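Local coordinates for protein D-aminopeptidase (Burkholderia sp. LK4, PDB 5TZB) that probably removes amino-terminal beta-amino acids from peptides, as a beta-aminopeptidase of peptidase family S58 with an Ntn-hydrolase type of chemistry, at residues T65-I70 with Q159-A164; P110-N115 with D124-N129. All coordinates share one frame; numbering follows the deposited sequence.

Contacts 1 and 2 lie side by side, their centres about 8 Å apart, because the strand segments 65-70 and 110-115 belong to neighbouring antiparallel strands of one sheet. Two probable backbone hydrogen bonds join them, Ile70 N to Ile111 O at 2.7 Å and Thr68 O to Tyr113 N at 2.7 Å. Along the chain contact 2 is nested within the loop that contact 1 closes. The other two segments also meet, Ala125 packing on Ala163, so helices 119-129 and 163-172 are joined as well. Between subunits the contacts are linked again: Gln159 NE2 hydrogen-bonds Asp124 O of the second subunit.

Contact 1: residues T65-I70 with Q159-A164; sequences TGVTVI and QHVSAA
With chi1 at 178°, Val161 holds CG1 anti to its backbone N and CG2 beside that N, and Thr65, at chi1 -169°, sends OG1 anti to its own N and keeps CG2 between N and the carbonyl carbon. These torsions bring the two CG2 methyls together at 3.8 Å, with the side chains crossing at a slant. Val161 CG2 also lies 4.1 Å from Gly66 O, while its other branch, CG1, lies 4.4 Å from Val67 CG1, a looser apolar contact. No hydrogen bond crosses between the segments. Gly66 takes an extended conformation at phi 161°, a region open mainly to glycine. The polar branch of Thr65 is satisfied elsewhere, OG1 bonding to Asn115 ND2 and to Asp150 OD2. Val161 comes just before Ser162, the N-cap of helix 163-172; the backbone N of Ser162 is hydrogen-bonded to His165 ND1. Strand 63-71 runs between strands 48-56 and 111-115, and Val161 lies against its start while also touching Thr114 and Asn115 of strand 111-115.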
loop_
_atom_site.group_PDB
_atom_site.type_symbol
_atom_site.label_atom_id
_atom_site.label_comp_id
_atom_site.label_asym_id
_atom_site.label_seq_id
_atom_site.Cartn_x
_atom_site.Cartn_y
_atom_site.Cartn_z
ATOM N N THR C 65 -33.737 2.218 4.805
ATOM C CA THR C 65 -32.433 1.587 4.883
ATOM C C THR C 65 -32.586 0.073 4.907
ATOM O O THR C 65 -33.667 -0.449 4.647
ATOM C CB THR C 65 -31.652 2.060 6.144
ATOM O OG1 THR C 65 -30.289 1.638 6.059
ATOM C CG2 THR C 65 -32.279 1.516 7.419
ATOM N N GLY C 66 -31.503 -0.630 5.212
ATOM C CA GLY C 66 -31.553 -2.074 5.278
ATOM C C GLY C 66 -30.182 -2.703 5.171
ATOM O O GLY C 66 -29.156 -2.061 5.402
ATOM N N VAL C 67 -30.167 -3.979 4.814
ATOM C CA VAL C 67 -28.924 -4.692 4.705
ATOM C C VAL C 67 -29.004 -5.698 3.552
ATOM O O VAL C 67 -30.039 -6.331 3.332
ATOM C CB VAL C 67 -28.560 -5.375 6.067
ATOM C CG1 VAL C 67 -29.730 -6.142 6.618
ATOM C CG2 VAL C 67 -27.341 -6.269 5.937
ATOM N N THR C 68 -27.911 -5.800 2.797
ATOM C CA THR C 68 -27.764 -6.805 1.750
ATOM C C THR C 68 -26.644 -7.761 2.114
ATOM O O THR C 68 -25.596 -7.327 2.599
ATOM C CB THR C 68 -27.451 -6.164 0.393
ATOM O OG1 THR C 68 -28.564 -5.366 -0.016
ATOM C CG2 THR C 68 -27.189 -7.234 -0.664
ATOM N N VAL C 69 -26.856 -9.060 1.904
ATOM C CA VAL C 69 -25.802 -10.029 2.177
ATOM C C VAL C 69 -25.421 -10.789 0.920
ATOM O O VAL C 69 -26.255 -11.048 0.041
ATOM C CB VAL C 69 -26.193 -11.046 3.277
ATOM C CG1 VAL C 69 -26.350 -10.360 4.618
ATOM C CG2 VAL C 69 -27.449 -11.772 2.905
ATOM N N ILE C 70 -24.131 -11.083 0.827
ATOM C CA ILE C 70 -23.597 -11.930 -0.219
ATOM C C ILE C 70 -22.976 -13.129 0.452
ATOM O O ILE C 70 -22.074 -12.969 1.295
ATOM C CB ILE C 70 -22.521 -11.228 -1.065
ATOM C CG1 ILE C 70 -23.000 -9.871 -1.579
ATOM C CG2 ILE C 70 -22.069 -12.121 -2.219
ATOM C CD1 ILE C 70 -21.867 -9.041 -2.164
ATOM N N GLN C 159 -30.096 4.549 13.841
ATOM C CA GLN C 159 -29.491 3.208 13.898
ATOM C C GLN C 159 -30.572 2.133 13.955
ATOM O O GLN C 159 -30.688 1.395 14.938
ATOM C CB GLN C 159 -28.511 3.103 15.088
ATOM C CG GLN C 159 -27.232 3.955 14.888
ATOM C CD GLN C 159 -26.214 3.851 16.032
ATOM O OE1 GLN C 159 -26.548 4.053 17.198
ATOM N NE2 GLN C 159 -24.965 3.556 15.692
ATOM N N HIS C 160 -31.357 2.040 12.885
ATOM C CA HIS C 160 -32.560 1.204 12.902
ATOM C C HIS C 160 -32.333 -0.228 12.409
ATOM O O HIS C 160 -33.260 -1.038 12.417
ATOM C CB HIS C 160 -33.664 1.847 12.061
ATOM C CG HIS C 160 -34.117 3.174 12.578
ATOM N ND1 HIS C 160 -35.021 3.305 13.609
ATOM C CD2 HIS C 160 -33.821 4.432 12.174
ATOM C CE1 HIS C 160 -35.241 4.587 13.837
ATOM N NE2 HIS C 160 -34.525 5.292 12.981
ATOM N N VAL C 161 -31.112 -0.546 11.983
ATOM C CA VAL C 161 -30.803 -1.898 11.514
ATOM C C VAL C 161 -30.381 -2.773 12.681
ATOM O O VAL C 161 -29.559 -2.364 13.500
ATOM C CB VAL C 161 -29.680 -1.896 10.440
ATOM C CG1 VAL C 161 -29.327 -3.330 9.991
ATOM C CG2 VAL C 161 -30.095 -1.043 9.253
ATOM N N SER C 162 -30.937 -3.981 12.748
ATOM C CA SER C 162 -30.691 -4.881 13.872
ATOM C C SER C 162 -30.254 -6.272 13.424
ATOM O O SER C 162 -30.264 -6.585 12.232
ATOM C CB SER C 162 -31.951 -5.005 14.723
ATOM O OG SER C 162 -32.929 -5.746 14.015
ATOM N N ALA C 163 -29.867 -7.105 14.388
ATOM C CA ALA C 163 -29.463 -8.475 14.091
ATOM C C ALA C 163 -30.586 -9.246 13.406
ATOM O O ALA C 163 -30.331 -10.093 12.549
ATOM C CB ALA C 163 -29.027 -9.192 15.360
ATOM N N ALA C 164 -31.826 -8.952 13.785
ATOM C CA ALA C 164 -32.973 -9.636 13.201
ATOM C C ALA C 164 -33.049 -9.344 11.701
ATOM O O ALA C 164 -33.404 -10.214 10.910
ATOM C CB ALA C 164 -34.273 -9.225 13.911
#

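Contact 2: residues P110-N115 with D124-N129; sequences PIAYTN and DALVAN
Here the first strand of a beta-alpha-beta unit packs on its helix; the unit is made of strand 111-115, helix 119-129 and strand 144-148, in which the two strands are parallel neighbours in the sheet and the helix covers one of its faces. Leu126 is the helix residue that meets Pro110 and Ala112. Its CG stands beside the backbone N at chi1 -73°, and chi2 176° stretches CD1 away from the helix, anti to CA. CD1 thereby comes within 3.9 Å of Ala112 CB, while the second branch, CD2, lies 4.4 Å from Pro110 CG, at that corner of the ring. One forked leucine end thus bridges two residues that both point at the helix, with Ile111 between them directed away. The contact is wholly apolar and buried. The closest pair of CA atoms, Pro110 CA and Leu126 CA, is 7.8 Å apart, and the leucine side chain reaches across between them.

Around it, Leu126 also packs on Val145 of the unit's second strand and on Val166 of helix 163-172, while Ala112 is fixed by backbone bonds to Val144 and Met146. On the other face of strand 111-115, Tyr113 OH is hydrogen-bonded to Leu217 O and Thr263 OG1. The helix also serves the assembly: the Asp124 carboxylate takes Gly120 N of the second subunit on OD1 and Ala121 N of the same subunit on OD2, in the first turn of that subunit's helix, a setting that would probably stabilise the negative charge. Within the helix, Asp124 O accepts Ala128 N at 3.0 Å. Across the contact, Leu126 CD1 approaches the Ala112 methyl from an angle, the line from CA through CB to CD1 bending to about 129° at Ala112 CB.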
loop_
_atom_site.group_PDB
_atom_site.type_symbol
_atom_site.label_atom_id
_atom_site.label_comp_id
_atom_site.label_asym_id
_atom_site.label_seq_id
_atom_site.Cartn_x
_atom_site.Cartn_y
_atom_site.Cartn_z
ATOM N N PRO C 110 -19.671 -14.319 5.231
ATOM C CA PRO C 110 -20.452 -13.558 4.254
ATOM C C PRO C 110 -19.970 -12.115 4.167
ATOM O O PRO C 110 -19.204 -11.644 5.017
ATOM C CB PRO C 110 -21.876 -13.581 4.814
ATOM C CG PRO C 110 -21.890 -14.638 5.839
ATOM C CD PRO C 110 -20.501 -14.827 6.343
ATOM N N ILE C 111 -20.443 -11.441 3.132
ATOM C CA ILE C 111 -20.266 -10.019 2.927
ATOM C C ILE C 111 -21.599 -9.328 3.095
ATOM O O ILE C 111 -22.607 -9.812 2.592
ATOM C CB ILE C 111 -19.743 -9.711 1.514
ATOM C CG1 ILE C 111 -18.399 -10.396 1.289
ATOM C CG2 ILE C 111 -19.630 -8.200 1.280
ATOM C CD1 ILE C 111 -18.031 -10.504 -0.185
ATOM N N ALA C 112 -21.605 -8.189 3.778
ATOM C CA ALA C 112 -22.836 -7.446 3.956
ATOM C C ALA C 112 -22.646 -5.968 3.590
ATOM O O ALA C 112 -21.564 -5.399 3.764
ATOM C CB ALA C 112 -23.350 -7.599 5.371
ATOM N N TYR C 113 -23.690 -5.393 2.996
ATOM C CA TYR C 113 -23.792 -3.962 2.736
ATOM C C TYR C 113 -24.848 -3.348 3.648
ATOM O O TYR C 113 -25.926 -3.920 3.787
ATOM C CB TYR C 113 -24.213 -3.684 1.293
ATOM C CG TYR C 113 -23.294 -4.119 0.178
ATOM C CD1 TYR C 113 -21.998 -4.544 0.417
ATOM C CD2 TYR C 113 -23.742 -4.081 -1.139
ATOM C CE1 TYR C 113 -21.170 -4.931 -0.638
ATOM C CE2 TYR C 113 -22.930 -4.458 -2.187
ATOM C CZ TYR C 113 -21.654 -4.880 -1.936
ATOM O OH TYR C 113 -20.862 -5.248 -2.998
ATOM N N THR C 114 -24.584 -2.177 4.224
ATOM C CA THR C 114 -25.635 -1.461 4.952
ATOM C C THR C 114 -25.327 0.048 4.968
ATOM O O THR C 114 -24.534 0.510 4.166
ATOM C CB THR C 114 -25.797 -2.018 6.383
ATOM O OG1 THR C 114 -26.959 -1.452 7.003
ATOM C CG2 THR C 114 -24.567 -1.751 7.224
ATOM N N ASN C 115 -25.958 0.820 5.851
ATOM C CA ASN C 115 -25.647 2.248 5.958
ATOM C C ASN C 115 -24.494 2.500 6.935
ATOM O O ASN C 115 -24.151 1.616 7.717
ATOM C CB ASN C 115 -26.876 3.045 6.391
ATOM C CG ASN C 115 -27.276 2.754 7.827
ATOM O OD1 ASN C 115 -26.661 3.263 8.767
ATOM N ND2 ASN C 115 -28.321 1.954 8.003
ATOM N N ASP C 124 -21.328 -7.486 14.123
ATOM C CA ASP C 124 -21.383 -8.349 15.298
ATOM C C ASP C 124 -22.539 -9.342 15.202
ATOM O O ASP C 124 -22.496 -10.411 15.816
ATOM C CB ASP C 124 -21.454 -7.515 16.578
ATOM C CG ASP C 124 -20.080 -6.957 16.984
ATOM O OD1 ASP C 124 -19.150 -7.000 16.145
ATOM O OD2 ASP C 124 -19.926 -6.481 18.137
ATOM N N ALA C 125 -23.559 -9.003 14.417
ATOM C CA ALA C 125 -24.647 -9.942 14.162
ATOM C C ALA C 125 -24.140 -11.102 13.307
ATOM O O ALA C 125 -24.545 -12.241 13.496
ATOM C CB ALA C 125 -25.812 -9.246 13.484
ATOM N N LEU C 126 -23.257 -10.809 12.360
ATOM C CA LEU C 126 -22.664 -11.852 11.527
ATOM C C LEU C 126 -21.725 -12.739 12.362
ATOM O O LEU C 126 -21.643 -13.949 12.139
ATOM C CB LEU C 126 -21.932 -11.222 10.335
ATOM C CG LEU C 126 -22.846 -10.639 9.245
ATOM C CD1 LEU C 126 -22.055 -9.948 8.171
ATOM C CD2 LEU C 126 -23.711 -11.728 8.613
ATOM N N VAL C 127 -21.056 -12.150 13.355
ATOM C CA VAL C 127 -20.253 -12.948 14.272
ATOM C C VAL C 127 -21.129 -13.916 15.072
ATOM O O VAL C 127 -20.851 -15.125 15.129
ATOM C CB VAL C 127 -19.470 -12.086 15.261
ATOM C CG1 VAL C 127 -18.819 -12.978 16.290
ATOM C CG2 VAL C 127 -18.430 -11.242 14.526
ATOM N N ALA C 128 -22.191 -13.386 15.675
ATOM C CA ALA C 128 -23.101 -14.208 16.464
ATOM C C ALA C 128 -23.672 -15.350 15.634
ATOM O O ALA C 128 -23.900 -16.440 16.152
ATOM C CB ALA C 128 -24.226 -13.364 17.037
ATOM N N ASN C 129 -23.870 -15.107 14.342
ATOM C CA ASN C 129 -24.445 -16.116 13.453
ATOM C C ASN C 129 -23.567 -17.361 13.286
ATOM O O ASN C 129 -24.051 -18.422 12.904
ATOM C CB ASN C 129 -24.750 -15.514 12.083
ATOM C CG ASN C 129 -25.555 -16.465 11.205
ATOM O OD1 ASN C 129 -26.645 -16.900 11.583
ATOM N ND2 ASN C 129 -25.038 -16.761 10.022
#